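Local coordinates for protein alkylhalidase CmlS (Streptomyces venezuelae, PDB 3I3L) that acts as a flavin-dependent halogenase in chloramphenicol biosynthesis, with its FAD cofactor covalently attached to the protein, at residues V503-Y515 with Q553-T565. Sequence-based numbering, arbitrary orientation.
Sequences VLANGEGLDMAQY and QIVVRLMEAGLLT
Met512, Tyr515 and Leu563 carry an apolar packing contact in the C-terminal domain, where the beta hairpin and following loop of 503-515 lie against the last turns of the helix in 553-565 and the turn that ends it. No hydrogen bond links the two segments. Met512 sends its chain across the helix surface because chi1 (-176°) sets CG opposite the backbone N, beside the carbonyl carbon: Met512 CG lies 3.6 Å from Arg557 CB, and the bends further out bring Met512 CE to 3.8 Å from Leu558 CG. One helical turn earlier, Tyr515 packs on Gln553, Ile554 and Arg557. Ile554 CG1 sits over one ring face, offset toward the rim, Arg557 CG meets the ring edge 4.1 Å from Tyr515 CE2, and Tyr515 OH lies 3.3 Å from Gln553 CB. Replacing the tyrosine by an alanine is likely to strip Ile554 CG1 and the aliphatic base of Arg557 of the ring they pack against. Arg557 NH2 forms a salt bridge with Glu560 OE1 (2.8 Å) one turn along the helix. At the helix end, Ala561 CB approaches Asp511 O to 3.4 Å; Gly562, with positive phi, then closes a Schellman motif that turns the chain toward strand 564-568. Leu563 follows at once and forks against the hairpin, CD1 at 3.6 Å from Asp511 C and CD2 at 3.9 Å from Leu510 CB. Trp478 of strand 473-478 also touches Leu563. The two segments are thus joined by van der Waals packing, while Arg557 finds its ionic partner within its own helix and Asp511 pairs beyond both segments, with Arg361 and Lys486.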
loop_
_atom_site.group_PDB
_atom_site.type_symbol
_atom_site.label_atom_id
_atom_site.label_comp_id
_atom_site.label_asym_id
_atom_site.label_seq_id
_atom_site.Cartn_x
_atom_site.Cartn_y
_atom_site.Cartn_z
ATOM N N VAL A 503 5.931 -7.603 -21.935
ATOM C CA VAL A 503 6.886 -8.016 -20.917
ATOM C C VAL A 503 7.465 -9.442 -21.113
ATOM O O VAL A 503 6.874 -10.291 -21.798
ATOM C CB VAL A 503 6.307 -7.872 -19.488
ATOM C CG1 VAL A 503 5.875 -6.439 -19.254
ATOM C CG2 VAL A 503 5.172 -8.840 -19.243
ATOM N N LEU A 504 8.595 -9.696 -20.466
ATOM C CA LEU A 504 9.211 -11.001 -20.492
ATOM C C LEU A 504 8.403 -12.042 -19.721
ATOM O O LEU A 504 7.980 -11.813 -18.584
ATOM C CB LEU A 504 10.653 -10.927 -19.977
ATOM C CG LEU A 504 11.720 -10.845 -21.053
ATOM C CD1 LEU A 504 12.968 -10.212 -20.499
ATOM C CD2 LEU A 504 11.971 -12.229 -21.591
ATOM N N ALA A 505 8.220 -13.195 -20.363
ATOM C CA ALA A 505 7.579 -14.346 -19.747
ATOM C C ALA A 505 8.189 -15.664 -20.247
ATOM O O ALA A 505 8.914 -15.683 -21.232
ATOM C CB ALA A 505 6.076 -14.318 -20.074
ATOM N N ASN A 506 7.867 -16.762 -19.582
ATOM C CA ASN A 506 8.109 -18.075 -20.177
ATOM C C ASN A 506 6.847 -18.629 -20.902
ATOM O O ASN A 506 5.797 -17.973 -20.951
ATOM C CB ASN A 506 8.647 -19.055 -19.130
ATOM C CG ASN A 506 7.636 -19.372 -18.052
ATOM O OD1 ASN A 506 7.952 -20.022 -17.054
ATOM N ND2 ASN A 506 6.429 -18.894 -18.231
ATOM N N GLY A 507 6.930 -19.826 -21.467
ATOM C CA GLY A 507 5.772 -20.365 -22.175
ATOM C C GLY A 507 4.579 -20.595 -21.257
ATOM O O GLY A 507 3.429 -20.638 -21.693
ATOM N N GLU A 508 4.876 -20.742 -19.974
ATOM C CA GLU A 508 3.908 -21.140 -18.987
ATOM C C GLU A 508 3.493 -19.889 -18.201
ATOM O O GLU A 508 3.236 -19.917 -16.982
ATOM C CB GLU A 508 4.517 -22.240 -18.102
ATOM C CG GLU A 508 4.892 -23.526 -18.900
ATOM C CD GLU A 508 6.207 -23.420 -19.727
ATOM O OE1 GLU A 508 7.093 -22.619 -19.341
ATOM O OE2 GLU A 508 6.371 -24.139 -20.758
ATOM N N GLY A 509 3.475 -18.771 -18.923
ATOM C CA GLY A 509 2.844 -17.570 -18.450
ATOM C C GLY A 509 3.517 -16.809 -17.322
ATOM O O GLY A 509 3.176 -15.637 -17.136
ATOM N N LEU A 510 4.433 -17.437 -16.555
ATOM C CA LEU A 510 5.240 -16.705 -15.531
ATOM C C LEU A 510 5.871 -15.485 -16.158
ATOM O O LEU A 510 6.395 -15.550 -17.280
ATOM C CB LEU A 510 6.376 -17.538 -14.972
ATOM C CG LEU A 510 6.355 -18.113 -13.571
ATOM C CD1 LEU A 510 7.750 -18.659 -13.247
ATOM C CD2 LEU A 510 5.899 -17.093 -12.547
ATOM N N ASP A 511 5.820 -14.367 -15.446
ATOM C CA ASP A 511 6.351 -13.158 -16.025
ATOM C C ASP A 511 7.025 -12.250 -15.020
ATOM O O ASP A 511 7.062 -12.525 -13.812
ATOM C CB ASP A 511 5.261 -12.410 -16.803
ATOM C CG ASP A 511 4.101 -11.924 -15.900
ATOM O OD1 ASP A 511 3.077 -11.507 -16.503
ATOM O OD2 ASP A 511 4.181 -11.974 -14.635
ATOM N N MET A 512 7.583 -11.186 -15.570
ATOM C CA MET A 512 8.177 -10.090 -14.814
ATOM C C MET A 512 7.644 -8.884 -15.537
ATOM O O MET A 512 8.121 -8.534 -16.625
ATOM C CB MET A 512 9.720 -10.135 -14.855
ATOM C CG MET A 512 10.456 -9.043 -13.990
ATOM S SD MET A 512 10.833 -7.589 -14.917
ATOM C CE MET A 512 12.116 -8.078 -16.048
ATOM N N ALA A 513 6.624 -8.282 -14.945
ATOM C CA ALA A 513 5.840 -7.239 -15.615
ATOM C C ALA A 513 6.382 -5.818 -15.417
ATOM O O ALA A 513 5.947 -4.899 -16.098
ATOM C CB ALA A 513 4.369 -7.300 -15.166
ATOM N N GLN A 514 7.357 -5.661 -14.514
ATOM C CA GLN A 514 7.879 -4.330 -14.147
ATOM C C GLN A 514 8.712 -3.627 -15.217
ATOM O O GLN A 514 8.975 -2.439 -15.067
ATOM C CB GLN A 514 8.657 -4.387 -12.830
ATOM C CG GLN A 514 7.897 -5.053 -11.686
ATOM C CD GLN A 514 7.968 -6.578 -11.708
ATOM O OE1 GLN A 514 8.361 -7.174 -12.701
ATOM N NE2 GLN A 514 7.572 -7.212 -10.604
ATOM N N TYR A 515 9.127 -4.339 -16.277
ATOM C CA TYR A 515 9.933 -3.742 -17.354
ATOM C C TYR A 515 9.470 -4.120 -18.766
ATOM O O TYR A 515 9.151 -5.253 -19.024
ATOM C CB TYR A 515 11.439 -4.021 -17.169
ATOM C CG TYR A 515 11.984 -3.440 -15.899
ATOM C CD1 TYR A 515 12.356 -2.092 -15.827
ATOM C CD2 TYR A 515 12.046 -4.208 -14.734
ATOM C CE1 TYR A 515 12.812 -1.519 -14.612
ATOM C CE2 TYR A 515 12.496 -3.658 -13.524
ATOM C CZ TYR A 515 12.868 -2.317 -13.470
ATOM O OH TYR A 515 13.325 -1.810 -12.283
ATOM N N GLN A 553 18.465 -4.239 -11.942
ATOM C CA GLN A 553 17.077 -4.317 -11.486
ATOM C C GLN A 553 16.392 -5.427 -12.286
ATOM O O GLN A 553 15.644 -6.221 -11.748
ATOM C CB GLN A 553 16.362 -2.969 -11.700
ATOM C CG GLN A 553 16.838 -1.814 -10.819
ATOM C CD GLN A 553 18.211 -1.239 -11.247
ATOM O OE1 GLN A 553 18.911 -1.768 -12.144
ATOM N NE2 GLN A 553 18.604 -0.156 -10.585
ATOM N N ILE A 554 16.702 -5.484 -13.571
ATOM C CA ILE A 554 16.115 -6.463 -14.460
ATOM C C ILE A 554 16.443 -7.894 -13.996
ATOM O O ILE A 554 15.551 -8.717 -13.868
ATOM C CB ILE A 554 16.518 -6.195 -15.927
ATOM C CG1 ILE A 554 15.806 -4.942 -16.436
ATOM C CG2 ILE A 554 16.153 -7.364 -16.821
ATOM C CD1 ILE A 554 16.165 -4.532 -17.832
ATOM N N VAL A 555 17.703 -8.179 -13.666
ATOM C CA VAL A 555 17.997 -9.525 -13.247
ATOM C C VAL A 555 17.482 -9.826 -11.847
ATOM O O VAL A 555 17.052 -10.956 -11.582
ATOM C CB VAL A 555 19.501 -10.058 -13.509
ATOM C CG1 VAL A 555 20.346 -9.125 -14.362
ATOM C CG2 VAL A 555 20.150 -10.437 -12.240
ATOM N N VAL A 556 17.515 -8.847 -10.949
ATOM C CA VAL A 556 16.938 -9.093 -9.612
ATOM C C VAL A 556 15.430 -9.409 -9.702
ATOM O O VAL A 556 14.909 -10.325 -9.038
ATOM C CB VAL A 556 17.228 -7.932 -8.590
ATOM C CG1 VAL A 556 16.420 -8.105 -7.324
ATOM C CG2 VAL A 556 18.728 -7.888 -8.233
ATOM N N ARG A 557 14.731 -8.639 -10.513
ATOM C CA ARG A 557 13.301 -8.885 -10.664
ATOM C C ARG A 557 13.034 -10.253 -11.293
ATOM O O ARG A 557 12.154 -10.960 -10.849
ATOM C CB ARG A 557 12.609 -7.767 -11.452
ATOM C CG ARG A 557 12.287 -6.520 -10.608
ATOM C CD ARG A 557 11.682 -6.950 -9.263
ATOM N NE ARG A 557 11.587 -5.864 -8.276
ATOM C CZ ARG A 557 12.530 -5.526 -7.387
ATOM N NH1 ARG A 557 12.299 -4.536 -6.535
ATOM N NH2 ARG A 557 13.697 -6.155 -7.338
ATOM N N LEU A 558 13.828 -10.639 -12.284
ATOM C CA LEU A 558 13.677 -11.986 -12.897
ATOM C C LEU A 558 13.966 -13.091 -11.906
ATOM O O LEU A 558 13.368 -14.174 -11.974
ATOM C CB LEU A 558 14.514 -12.143 -14.173
ATOM C CG LEU A 558 13.960 -11.376 -15.367
ATOM C CD1 LEU A 558 15.073 -11.071 -16.405
ATOM C CD2 LEU A 558 12.735 -12.096 -15.994
ATOM N N MET A 559 14.873 -12.831 -10.984
ATOM C CA MET A 559 15.169 -13.807 -9.972
ATOM C C MET A 559 13.952 -13.917 -9.035
ATOM O O MET A 559 13.479 -15.025 -8.806
ATOM C CB MET A 559 16.492 -13.507 -9.227
ATOM C CG MET A 559 17.767 -13.787 -10.106
ATOM S SD MET A 559 19.379 -13.389 -9.445
ATOM C CE MET A 559 19.583 -14.647 -8.313
ATOM N N GLU A 560 13.466 -12.776 -8.516
ATOM C CA GLU A 560 12.282 -12.752 -7.624
ATOM C C GLU A 560 11.021 -13.337 -8.302
ATOM O O GLU A 560 10.193 -13.942 -7.639
ATOM C CB GLU A 560 11.955 -11.342 -7.123
ATOM C CG GLU A 560 12.837 -10.854 -6.006
ATOM C CD GLU A 560 12.982 -9.320 -5.964
ATOM O OE1 GLU A 560 12.453 -8.614 -6.868
ATOM O OE2 GLU A 560 13.647 -8.817 -5.021
ATOM N N ALA A 561 10.912 -13.157 -9.617
ATOM C CA ALA A 561 9.804 -13.714 -10.389
ATOM C C ALA A 561 9.928 -15.217 -10.575
ATOM O O ALA A 561 8.997 -15.834 -11.081
ATOM C CB ALA A 561 9.710 -13.050 -11.722
ATOM N N GLY A 562 11.060 -15.804 -10.173
ATOM C CA GLY A 562 11.309 -17.230 -10.361
ATOM C C GLY A 562 11.609 -17.623 -11.805
ATOM O O GLY A 562 11.680 -18.801 -12.120
ATOM N N LEU A 563 11.806 -16.640 -12.675
ATOM C CA LEU A 563 12.256 -16.885 -14.033
ATOM C C LEU A 563 13.768 -17.177 -14.188
ATOM O O LEU A 563 14.126 -17.919 -15.071
ATOM C CB LEU A 563 11.825 -15.744 -14.971
ATOM C CG LEU A 563 10.334 -15.668 -15.282
ATOM C CD1 LEU A 563 9.891 -14.279 -15.658
ATOM C CD2 LEU A 563 9.943 -16.680 -16.369
ATOM N N LEU A 564 14.630 -16.567 -13.364
ATOM C CA LEU A 564 16.050 -16.932 -13.301
ATOM C C LEU A 564 16.449 -17.573 -11.976
ATOM O O LEU A 564 16.055 -17.120 -10.875
ATOM C CB LEU A 564 16.971 -15.699 -13.510
ATOM C CG LEU A 564 17.134 -15.012 -14.854
ATOM C CD1 LEU A 564 17.873 -13.725 -14.701
ATOM C CD2 LEU A 564 17.854 -15.962 -15.802
ATOM N N THR A 565 17.271 -18.618 -12.090
ATOM C CA THR A 565 17.916 -19.206 -10.937
ATOM C C THR A 565 19.439 -19.115 -11.114
ATOM O O THR A 565 19.966 -19.482 -12.150
ATOM C CB THR A 565 17.579 -20.671 -10.843
ATOM O OG1 THR A 565 16.198 -20.851 -11.146
ATOM C CG2 THR A 565 17.904 -21.204 -9.442
#